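Local atomic coordinates of acyl carrier protein (Thermotoga maritima MSB8, PDB entry 6LVU), a protein that probably carries the growing acyl chain during fatty acid biosynthesis, tethered to a phosphopantetheine arm that is absent from this apo form. Residues Ser9-Ile14 with Ser52-Lys57; Glu28-Ile33 with Ser67-Ile72. All blocks are in the same frame, centred on the assembly; numbering follows the deposited sequence.

Contact 1: Ser9-Ile14 with Ser52-Lys57; sequences SKVKSI and SEFGVK. With ZN (zinc ion), chain C.
Lys10 and Glu53 mark the closest approach of the two backbones, 8.4 Å from CA to CA, where helix 4-19 passes the last turn of helix 42-54. No hydrogen bond spans this distance, and side chains fill it. Phe54 reaches across with the far end of its ring, CZ lying 3.7 Å from Lys10 CB. The lysine chain then runs obliquely past the ring, its CD 3.7 Å from Phe54 CE1, so that methylenes rather than the ammonium make the contact. The NZ of Lys10 turns to a salt bridge with Glu6, one helical turn back. Val11 comes to the far end of the ring from the other side of its plane than Lys10, the side chains of Val11 and Phe54 nearly perpendicular and CG2 of Val11 4.1 Å from Phe54 CE2. This is helix-to-helix packing of the acyl carrier bundle: Val11 and Phe54 both also touch Ile76 of helix 69-79, which joins the same core. Beside the ring, the side chains of buried Ile14 and Glu53 run antiparallel alongside each other, with CD1 of Ile14 3.6 Å from CG of Glu53. That same CG sits over one face of the Phe54 ring, displaced toward its rim. A bend at chi2 (67°) turns the Glu53 carboxylate away from the ring, and its OE1 binds a zinc ion at 2.1 Å, with a water as a further ligand of the metal at 2.2 Å.

Contact 2: Glu28-Ile33 with Ser67-Ile72; sequences EEAKLI and STVGDI
The backbone N-H groups of Ser67 and Thr68, residues that lie against Lys31, converge on Asp71 OD2. Ser67 N lies 2.8 Å from Asp71 OD2, which receives it on the anti lone pair, the one away from the other carboxylate oxygen, whereas Thr68 N arrives from above the carboxylate plane; two donors thus restrain the rotation of the acid. Thr68 answers with OG1, held between its own backbone N and carbonyl carbon (chi1 66°), which accepts from Asp71 N. Across the contact, three backbone bonds lace the 28-33 loop, extended only at Ala30 and Lys31, to the start of the helix. Val69 N gives to Ala30 O at 2.9 Å, almost in line with the carbonyl, while Gly70 N takes Glu28 O at 2.9 Å and Leu32 N takes Ser67 O at 3.1 Å. On the buried side, Leu32 CD1 touches both Ile72 CD1, at 3.9 Å, and Val69 CG2. Glu28 brings its OE1 to 3.5 Å from Gly70 CA, and its carboxylate makes a salt bridge with Arg4. Thr68 and Asp71 together form a capping box at the N terminus of helix 69-79, and Lys31 and Thr68 form a single beta bridge beside it.

In the fold
From the N terminus, helix 4-19 supplies the first half of contact 1, and the chain then enters the long loop that supplies the first half of contact 2. Past Ser40, the predicted phosphopantetheine attachment residue, helix 42-54 returns to helix 4-19 and closes contact 1. Further on, residues 67-72 come back to the loop and close contact 2 as helix 69-79 begins. The two closures cross rather than nest, and their centres are 14 Å apart. They nevertheless meet in the core, where Val11 of contact 1 packs on Val69 and Ile72 of contact 2. Together they tie all three long helices and the loop leading toward Ser40 into one compact bundle.

Contact 1: Ser9-Ile14 with Ser52-Lys57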
loop_
_atom_site.group_PDB
_atom_site.type_symbol
_atom_site.label_atom_id
_atom_site.label_comp_id
_atom_site.label_asym_id
_atom_site.label_seq_id
_atom_site.Cartn_x
_atom_site.Cartn_y
_atom_site.Cartn_z
ATOM N N SER A 9 -6.540 -4.533 -5.995
ATOM C CA SER A 9 -6.011 -5.846 -6.366
ATOM C C SER A 9 -4.502 -5.800 -6.565
ATOM O O SER A 9 -3.777 -6.692 -6.109
ATOM C CB SER A 9 -6.688 -6.358 -7.631
ATOM O OG SER A 9 -6.070 -7.573 -8.030
ATOM N N LYS A 10 -4.012 -4.788 -7.285
ATOM C CA LYS A 10 -2.573 -4.673 -7.531
ATOM C C LYS A 10 -1.814 -4.296 -6.265
ATOM O O LYS A 10 -0.675 -4.742 -6.056
ATOM C CB LYS A 10 -2.309 -3.654 -8.638
ATOM C CG LYS A 10 -2.830 -4.080 -10.038
ATOM C CD LYS A 10 -2.530 -2.953 -11.048
ATOM C CE LYS A 10 -2.520 -3.418 -12.486
ATOM N NZ LYS A 10 -3.812 -3.150 -13.164
ATOM N N VAL A 11 -2.401 -3.431 -5.435
ATOM C CA VAL A 11 -1.758 -3.101 -4.167
ATOM C C VAL A 11 -1.623 -4.355 -3.326
ATOM O O VAL A 11 -0.609 -4.573 -2.650
ATOM C CB VAL A 11 -2.555 -2.007 -3.431
ATOM C CG1 VAL A 11 -2.221 -2.038 -1.947
ATOM C CG2 VAL A 11 -2.263 -0.614 -4.039
ATOM N N LYS A 12 -2.632 -5.218 -3.384
ATOM C CA LYS A 12 -2.655 -6.387 -2.524
ATOM C C LYS A 12 -1.614 -7.406 -2.966
ATOM O O LYS A 12 -0.920 -7.995 -2.129
ATOM C CB LYS A 12 -4.066 -6.979 -2.530
ATOM C CG LYS A 12 -4.165 -8.400 -2.029
ATOM C CD LYS A 12 -5.623 -8.838 -1.972
ATOM C CE LYS A 12 -6.207 -8.931 -3.375
ATOM N NZ LYS A 12 -7.662 -9.242 -3.372
ATOM N N SER A 13 -1.439 -7.571 -4.279
ATOM C CA SER A 13 -0.434 -8.494 -4.783
ATOM C C SER A 13 0.967 -8.019 -4.420
ATOM O O SER A 13 1.800 -8.802 -3.948
ATOM C CB SER A 13 -0.587 -8.632 -6.301
ATOM O OG SER A 13 -1.792 -9.326 -6.613
ATOM N N ILE A 14 1.247 -6.738 -4.641
ATOM C CA ILE A 14 2.568 -6.212 -4.322
ATOM C C ILE A 14 2.864 -6.390 -2.838
ATOM O O ILE A 14 3.965 -6.802 -2.464
ATOM C CB ILE A 14 2.670 -4.738 -4.752
ATOM C CG1 ILE A 14 2.605 -4.631 -6.283
ATOM C CG2 ILE A 14 3.916 -4.103 -4.214
ATOM C CD1 ILE A 14 2.382 -3.208 -6.786
ATOM N N SER A 52 5.865 3.337 -9.140
ATOM C CA SER A 52 6.211 2.811 -10.451
ATOM C C SER A 52 5.099 1.944 -11.024
ATOM O O SER A 52 4.987 1.815 -12.244
ATOM C CB SER A 52 7.513 2.018 -10.355
ATOM O OG SER A 52 7.594 1.032 -11.364
ATOM N N GLU A 53 4.283 1.327 -10.172
ATOM C CA GLU A 53 3.204 0.481 -10.663
ATOM C C GLU A 53 2.109 1.298 -11.358
ATOM O O GLU A 53 1.619 0.915 -12.425
ATOM C CB GLU A 53 2.644 -0.335 -9.498
ATOM C CG GLU A 53 1.684 -1.414 -9.877
ATOM C CD GLU A 53 2.350 -2.539 -10.657
ATOM O OE1 GLU A 53 1.639 -3.205 -11.438
ATOM O OE2 GLU A 53 3.578 -2.760 -10.495
ATOM N N PHE A 54 1.703 2.420 -10.775
ATOM C CA PHE A 54 0.565 3.168 -11.283
ATOM C C PHE A 54 0.963 4.470 -11.954
ATOM O O PHE A 54 0.084 5.194 -12.438
ATOM C CB PHE A 54 -0.426 3.461 -10.157
ATOM C CG PHE A 54 -0.947 2.233 -9.480
ATOM C CD1 PHE A 54 -1.974 1.507 -10.036
ATOM C CD2 PHE A 54 -0.393 1.804 -8.290
ATOM C CE1 PHE A 54 -2.448 0.369 -9.411
ATOM C CE2 PHE A 54 -0.862 0.676 -7.657
ATOM C CZ PHE A 54 -1.890 -0.048 -8.219
ATOM N N GLY A 55 2.243 4.819 -11.938
ATOM C CA GLY A 55 2.674 6.061 -12.555
ATOM C C GLY A 55 2.174 7.282 -11.823
ATOM O O GLY A 55 1.695 8.228 -12.460
ATOM N N VAL A 56 2.228 7.261 -10.493
ATOM C CA VAL A 56 1.891 8.400 -9.653
ATOM C C VAL A 56 3.070 8.600 -8.730
ATOM O O VAL A 56 3.975 7.773 -8.675
ATOM C CB VAL A 56 0.604 8.186 -8.833
ATOM C CG1 VAL A 56 -0.616 8.059 -9.748
ATOM C CG2 VAL A 56 0.748 6.953 -7.958
ATOM N N LYS A 57 3.037 9.671 -7.951
ATOM C CA LYS A 57 4.017 9.764 -6.884
ATOM C C LYS A 57 3.406 10.451 -5.681
ATOM O O LYS A 57 2.376 11.123 -5.759
ATOM C CB LYS A 57 5.306 10.492 -7.331
ATOM C CG LYS A 57 6.396 9.536 -7.877
ATOM C CD LYS A 57 7.834 10.053 -7.686
ATOM C CE LYS A 57 8.162 10.405 -6.227
ATOM N NZ LYS A 57 8.809 9.287 -5.450
HETATM ZN ZN ZN C . 2.317 -5.102 -12.005
HETATM O O HOH W 1 4.029 -4.910 -13.438
#

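Contact 2: Glu28-Ile33 with Ser67-Ile72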
loop_
_atom_site.group_PDB
_atom_site.type_symbol
_atom_site.label_atom_id
_atom_site.label_comp_id
_atom_site.label_asym_id
_atom_site.label_seq_id
_atom_site.Cartn_x
_atom_site.Cartn_y
_atom_site.Cartn_z
ATOM N N GLU A 28 -8.783 -3.941 3.097
ATOM C CA GLU A 28 -8.785 -2.484 3.179
ATOM C C GLU A 28 -8.473 -1.979 4.585
ATOM O O GLU A 28 -7.839 -0.930 4.735
ATOM C CB GLU A 28 -10.140 -1.918 2.744
ATOM C CG GLU A 28 -10.478 -2.059 1.262
ATOM C CD GLU A 28 -10.256 -0.771 0.488
ATOM O OE1 GLU A 28 -10.241 0.303 1.136
ATOM O OE2 GLU A 28 -10.159 -0.835 -0.769
ATOM N N GLU A 29 -8.881 -2.715 5.619
ATOM C CA GLU A 29 -8.764 -2.273 7.010
ATOM C C GLU A 29 -7.453 -2.665 7.670
ATOM O O GLU A 29 -7.222 -2.266 8.814
ATOM C CB GLU A 29 -9.905 -2.837 7.872
ATOM C CG GLU A 29 -11.283 -2.223 7.648
ATOM C CD GLU A 29 -11.857 -2.534 6.286
ATOM O OE1 GLU A 29 -11.774 -3.712 5.843
ATOM O OE2 GLU A 29 -12.392 -1.589 5.660
ATOM N N ALA A 30 -6.626 -3.467 7.004
ATOM C CA ALA A 30 -5.403 -3.977 7.615
ATOM C C ALA A 30 -4.388 -2.855 7.803
ATOM O O ALA A 30 -4.096 -2.102 6.870
ATOM C CB ALA A 30 -4.805 -5.096 6.754
ATOM N N LYS A 31 -3.846 -2.745 9.012
ATOM C CA LYS A 31 -2.762 -1.811 9.276
ATOM C C LYS A 31 -1.455 -2.467 8.843
ATOM O O LYS A 31 -1.227 -3.652 9.119
ATOM C CB LYS A 31 -2.760 -1.457 10.765
ATOM C CG LYS A 31 -4.100 -0.828 11.177
ATOM C CD LYS A 31 -4.343 -0.794 12.681
ATOM C CE LYS A 31 -4.162 0.577 13.277
ATOM N NZ LYS A 31 -2.759 1.060 13.202
ATOM N N LEU A 32 -0.625 -1.723 8.103
ATOM C CA LEU A 32 0.613 -2.310 7.591
ATOM C C LEU A 32 1.440 -2.895 8.727
ATOM O O LEU A 32 1.831 -4.068 8.686
ATOM C CB LEU A 32 1.444 -1.272 6.830
ATOM C CG LEU A 32 1.061 -0.632 5.490
ATOM C CD1 LEU A 32 0.338 -1.600 4.547
ATOM C CD2 LEU A 32 0.239 0.623 5.737
ATOM N N ILE A 33 1.711 -2.095 9.749
ATOM C CA ILE A 33 2.566 -2.542 10.839
ATOM C C ILE A 33 1.818 -3.525 11.731
ATOM O O ILE A 33 2.199 -4.692 11.855
ATOM C CB ILE A 33 3.085 -1.334 11.630
ATOM C CG1 ILE A 33 3.788 -0.371 10.663
ATOM C CG2 ILE A 33 4.018 -1.796 12.771
ATOM C CD1 ILE A 33 4.718 0.632 11.326
ATOM N N SER A 67 -1.667 4.550 7.166
ATOM C CA SER A 67 -1.736 3.572 8.239
ATOM C C SER A 67 -2.241 2.215 7.783
ATOM O O SER A 67 -1.728 1.192 8.237
ATOM C CB SER A 67 -2.642 4.109 9.356
ATOM O OG SER A 67 -2.752 3.185 10.417
ATOM N N THR A 68 -3.191 2.170 6.854
ATOM C CA THR A 68 -3.812 0.928 6.414
ATOM C C THR A 68 -3.619 0.720 4.917
ATOM O O THR A 68 -3.170 1.610 4.185
ATOM C CB THR A 68 -5.313 0.915 6.702
ATOM O OG1 THR A 68 -5.942 1.920 5.903
ATOM C CG2 THR A 68 -5.586 1.176 8.153
ATOM N N VAL A 69 -3.984 -0.482 4.469
ATOM C CA VAL A 69 -3.986 -0.779 3.043
ATOM C C VAL A 69 -4.935 0.160 2.310
ATOM O O VAL A 69 -4.609 0.681 1.240
ATOM C CB VAL A 69 -4.363 -2.254 2.811
ATOM C CG1 VAL A 69 -4.608 -2.530 1.334
ATOM C CG2 VAL A 69 -3.286 -3.153 3.348
ATOM N N GLY A 70 -6.114 0.404 2.892
ATOM C CA GLY A 70 -7.073 1.308 2.276
ATOM C C GLY A 70 -6.535 2.711 2.089
ATOM O O GLY A 70 -6.888 3.387 1.117
ATOM N N ASP A 71 -5.660 3.157 2.993
ATOM C CA ASP A 71 -5.035 4.472 2.852
ATOM C C ASP A 71 -4.213 4.550 1.579
ATOM O O ASP A 71 -4.246 5.562 0.865
ATOM C CB ASP A 71 -4.130 4.761 4.049
ATOM C CG ASP A 71 -4.898 5.170 5.278
ATOM O OD1 ASP A 71 -6.069 5.568 5.130
ATOM O OD2 ASP A 71 -4.321 5.103 6.392
ATOM N N ILE A 72 -3.417 3.507 1.309
ATOM C CA ILE A 72 -2.611 3.439 0.095
ATOM C C ILE A 72 -3.500 3.493 -1.136
ATOM O O ILE A 72 -3.275 4.279 -2.058
ATOM C CB ILE A 72 -1.747 2.165 0.087
ATOM C CG1 ILE A 72 -0.648 2.251 1.123
ATOM C CG2 ILE A 72 -1.181 1.898 -1.300
ATOM C CD1 ILE A 72 -0.257 0.906 1.660
#